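Local coordinates for protein fimbrial subunit CupB6 (Pseudomonas aeruginosa, PDB 5CYL) that probably serves as the tip adhesin of a chaperone-usher pilus, helping the bacterium to attach and form biofilms, at residues V287-G290 and L291-Q294; E25-S28 and G29-K32. All coordinates share one frame; numbering follows the deposited sequence.

Interaction 1: V287-G290 and L291-Q294; sequences VKNG and LDQQ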
loop_
_atom_site.group_PDB
_atom_site.type_symbol
_atom_site.label_atom_id
_atom_site.label_comp_id
_atom_site.label_asym_id
_atom_site.label_seq_id
_atom_site.Cartn_x
_atom_site.Cartn_y
_atom_site.Cartn_z
ATOM N N VAL A 287 9.716 -32.632 2.598
ATOM C CA VAL A 287 8.453 -31.908 2.680
ATOM C C VAL A 287 8.064 -31.336 1.332
ATOM O O VAL A 287 8.835 -30.590 0.688
ATOM C CB VAL A 287 8.519 -30.763 3.676
ATOM C CG1 VAL A 287 7.124 -30.230 3.973
ATOM C CG2 VAL A 287 9.179 -31.240 4.938
ATOM N N LYS A 288 6.843 -31.650 0.917
ATOM C CA LYS A 288 6.384 -31.235 -0.384
ATOM C C LYS A 288 5.414 -30.029 -0.346
ATOM O O LYS A 288 4.408 -30.061 0.353
ATOM C CB LYS A 288 5.754 -32.415 -1.059
ATOM C CG LYS A 288 5.250 -32.051 -2.415
ATOM C CD LYS A 288 4.219 -33.068 -2.790
ATOM C CE LYS A 288 3.932 -32.944 -4.246
ATOM N NZ LYS A 288 2.979 -33.988 -4.702
ATOM N N ASN A 289 5.735 -28.986 -1.121
ATOM C CA ASN A 289 4.942 -27.759 -1.236
ATOM C C ASN A 289 3.729 -28.067 -2.116
ATOM O O ASN A 289 3.863 -28.453 -3.268
ATOM C CB ASN A 289 5.814 -26.619 -1.789
ATOM C CG ASN A 289 5.048 -25.321 -2.081
ATOM O OD1 ASN A 289 3.868 -25.312 -2.466
ATOM N ND2 ASN A 289 5.740 -24.215 -1.938
ATOM N N GLY A 290 2.543 -27.892 -1.535
ATOM C CA GLY A 290 1.286 -28.225 -2.200
ATOM C C GLY A 290 1.016 -27.368 -3.415
ATOM O O GLY A 290 0.471 -27.860 -4.414
ATOM N N LEU A 291 1.408 -26.094 -3.330
ATOM C CA LEU A 291 1.157 -25.139 -4.423
ATOM C C LEU A 291 2.075 -25.417 -5.620
ATOM O O LEU A 291 1.631 -25.650 -6.741
ATOM C CB LEU A 291 1.340 -23.721 -3.920
ATOM C CG LEU A 291 0.670 -23.434 -2.570
ATOM C CD1 LEU A 291 1.196 -22.121 -2.041
ATOM C CD2 LEU A 291 -0.843 -23.392 -2.645
ATOM N N ASP A 292 3.374 -25.422 -5.382
ATOM C CA ASP A 292 4.279 -25.567 -6.514
ATOM C C ASP A 292 4.582 -27.020 -6.792
ATOM O O ASP A 292 5.051 -27.338 -7.858
ATOM C CB ASP A 292 5.514 -24.666 -6.454
ATOM C CG ASP A 292 6.464 -25.014 -5.370
ATOM O OD1 ASP A 292 6.274 -26.054 -4.726
ATOM O OD2 ASP A 292 7.459 -24.276 -5.148
ATOM N N GLN A 293 4.224 -27.900 -5.864
ATOM C CA GLN A 293 4.395 -29.341 -6.050
ATOM C C GLN A 293 5.849 -29.787 -5.987
ATOM O O GLN A 293 6.172 -30.844 -6.462
ATOM C CB GLN A 293 3.716 -29.822 -7.343
ATOM C CG GLN A 293 2.213 -29.700 -7.224
ATOM C CD GLN A 293 1.587 -30.880 -6.472
ATOM O OE1 GLN A 293 1.514 -31.976 -7.009
ATOM N NE2 GLN A 293 1.130 -30.655 -5.252
ATOM N N GLN A 294 6.719 -28.974 -5.417
ATOM C CA GLN A 294 8.138 -29.279 -5.370
ATOM C C GLN A 294 8.518 -29.433 -3.926
ATOM O O GLN A 294 7.889 -28.833 -3.061
ATOM C CB GLN A 294 8.961 -28.175 -6.031
ATOM C CG GLN A 294 8.479 -27.784 -7.415
ATOM C CD GLN A 294 8.647 -28.871 -8.417
ATOM O OE1 GLN A 294 9.719 -29.428 -8.518
ATOM N NE2 GLN A 294 7.580 -29.212 -9.132
#
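Asn289 turns its side-chain oxygen over the start of the bend that follows, where OD1 takes a straight bond from Asp292 N at 3.0 Å (N-H...O angle 163°), although the donor stands above the amide plane. A second, weak bond comes to the same OD1 from Leu291 N at 2.7 Å, its N-H...O angle poor. With CG anti to the backbone N (chi1 174°), the amide reaches forward along the chain to meet both. The main chain of Asn289 is engaged as well: its N donates to Gln294 O at 2.9 Å, while its O accepts a weak bond from Gln293 N at 2.7 Å. The carboxylate of Asp292 lies across the Asn289 side chain at about a right angle, the two flat groups 35° apart, and Asp292 OD1 takes Gln294 N at 3.0 Å from above the carboxylate plane, an Asx turn. Gln293, exposed to solvent, bends at chi2, bringing NE2 back to Gly290 O at 3.0 Å, tilted from the carbonyl plane. Its other amide atom, OE1, draws a weak bond from NZ of the extended Lys288. Tyr303 of strand 299-308 touches both Asn289 and Asp292, and a backbone bond between Val287 and Ile296 continues the pairing beyond the bend. Gly290, Leu291 and Asp292 are right-handed helical and Gln293 left-handed; with the Asn289-Gln293 and Asn289-Gln294 backbone bonds, this run is characteristic of a four-residue beta-hairpin loop, its second arm only hairpin-like since 291-294 is not regular strand.

Interaction 2: E25-S28 and G29-K32; sequences ELTS and GTAK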
loop_
_atom_site.group_PDB
_atom_site.type_symbol
_atom_site.label_atom_id
_atom_site.label_comp_id
_atom_site.label_asym_id
_atom_site.label_seq_id
_atom_site.Cartn_x
_atom_site.Cartn_y
_atom_site.Cartn_z
ATOM N N GLU A 25 -12.254 0.688 0.675
ATOM C CA GLU A 25 -11.164 -0.131 1.210
ATOM C C GLU A 25 -10.352 -0.752 0.112
ATOM O O GLU A 25 -10.891 -1.316 -0.772
ATOM C CB GLU A 25 -11.682 -1.260 2.091
ATOM C CG GLU A 25 -10.644 -1.778 3.069
ATOM C CD GLU A 25 -10.389 -3.297 3.041
ATOM O OE1 GLU A 25 -11.296 -4.081 3.374
ATOM O OE2 GLU A 25 -9.249 -3.714 2.741
ATOM N N LEU A 26 -9.039 -0.624 0.169
ATOM C CA LEU A 26 -8.196 -1.267 -0.837
ATOM C C LEU A 26 -8.279 -2.792 -0.686
ATOM O O LEU A 26 -8.240 -3.310 0.422
ATOM C CB LEU A 26 -6.784 -0.766 -0.714
ATOM C CG LEU A 26 -5.856 -0.996 -1.886
ATOM C CD1 LEU A 26 -6.508 -0.603 -3.197
ATOM C CD2 LEU A 26 -4.563 -0.221 -1.666
ATOM N N THR A 27 -8.430 -3.470 -1.813
ATOM C CA THR A 27 -8.637 -4.914 -1.851
ATOM C C THR A 27 -8.160 -5.422 -3.175
ATOM O O THR A 27 -7.915 -4.631 -4.056
ATOM C CB THR A 27 -10.135 -5.146 -1.676
ATOM O OG1 THR A 27 -10.384 -5.153 -0.280
ATOM C CG2 THR A 27 -10.716 -6.409 -2.327
ATOM N N SER A 28 -7.964 -6.720 -3.308
ATOM C CA SER A 28 -7.555 -7.279 -4.606
ATOM C C SER A 28 -8.673 -7.064 -5.605
ATOM O O SER A 28 -8.442 -6.924 -6.801
ATOM C CB SER A 28 -7.298 -8.755 -4.466
ATOM O OG SER A 28 -7.194 -9.106 -3.076
ATOM N N GLY A 29 -9.887 -7.038 -5.063
ATOM C CA GLY A 29 -11.119 -6.722 -5.799
ATOM C C GLY A 29 -11.394 -5.264 -6.166
ATOM O O GLY A 29 -12.328 -5.003 -6.928
ATOM N N THR A 30 -10.591 -4.338 -5.656
ATOM C CA THR A 30 -10.773 -2.935 -5.964
ATOM C C THR A 30 -10.555 -2.613 -7.459
ATOM O O THR A 30 -9.579 -3.024 -8.056
ATOM C CB THR A 30 -9.825 -2.087 -5.126
ATOM O OG1 THR A 30 -10.038 -2.345 -3.745
ATOM C CG2 THR A 30 -10.032 -0.600 -5.443
ATOM N N ALA A 31 -11.479 -1.864 -8.040
ATOM C CA ALA A 31 -11.415 -1.537 -9.471
ATOM C C ALA A 31 -10.532 -0.313 -9.728
ATOM O O ALA A 31 -10.418 0.585 -8.871
ATOM C CB ALA A 31 -12.826 -1.288 -10.003
ATOM N N LYS A 32 -9.963 -0.234 -10.920
ATOM C CA LYS A 32 -9.244 0.968 -11.325
ATOM C C LYS A 32 -10.161 2.175 -11.335
ATOM O O LYS A 32 -11.255 2.089 -11.831
ATOM C CB LYS A 32 -8.693 0.781 -12.718
ATOM C CG LYS A 32 -7.372 0.058 -12.709
ATOM C CD LYS A 32 -6.566 0.412 -13.917
ATOM C CE LYS A 32 -6.801 -0.614 -14.992
ATOM N NZ LYS A 32 -6.663 0.163 -16.238
#
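Thr27 and Thr30 are the ends of a type I beta turn, with Ser28 and Gly29 at its corners, both near right-handed helical backbone angles. The turn is closed by Thr30 N donating to Thr27 O at 3.1 Å, with an N-H...O angle of 160°, although the donor stands well above the carbonyl plane. The chain arrives extended through Leu26 and Thr27 and leaves extended again from Thr30. Among the side chains, Thr30 does most of the work. Its OG1 is anti to its own carbonyl carbon and beside its backbone N (chi1 -57°), which points the hydroxyl back into the turn; there it donates to Thr27 O at 3.1 Å, from the same face as the N-H. Thr30 CG2 and CB approach CD1 of Leu26, whose side chain runs at about a right angle to that of Thr30; CD1 lies 4.0 Å from Thr30 OG1. Leu26 is buried and touches Ile205 and Leu251, while Glu25 meets Ala250. Thr27 OG1 faces the other way, making a weak bond to Leu26 O at 2.9 Å. One carbonyl oxygen, Thr27 O, is therefore gripped by two donors of a single residue, which closes the turn and probably restrains the rotation of the Thr30 side chain, while Leu26 supplies the apolar side of an otherwise polar, largely solvent-facing bend.

Overall arrangement
Interaction 2 comes first along the chain, in the loop joining strands 6-22 and 35-50 of the N-terminal part; interaction 1 follows much later, at the end of strand 283-289 in the mixed sheet of the C-terminal, fimbrial-family part. The centres of interactions 1 and 2 are 30 Å apart. The nearest atoms of interactions 1 and 2 are about 16 Å apart, so the two do not touch, and they share no strand or sheet. Both are local chain reversals. The loop of interaction 2 meets Ile205, Ala250 and Leu251, consistent with a place at the junction of the two halves, whereas the centre of interaction 1 lies 29 Å from the chain's centre, where the loop toward strand 299-308 begins.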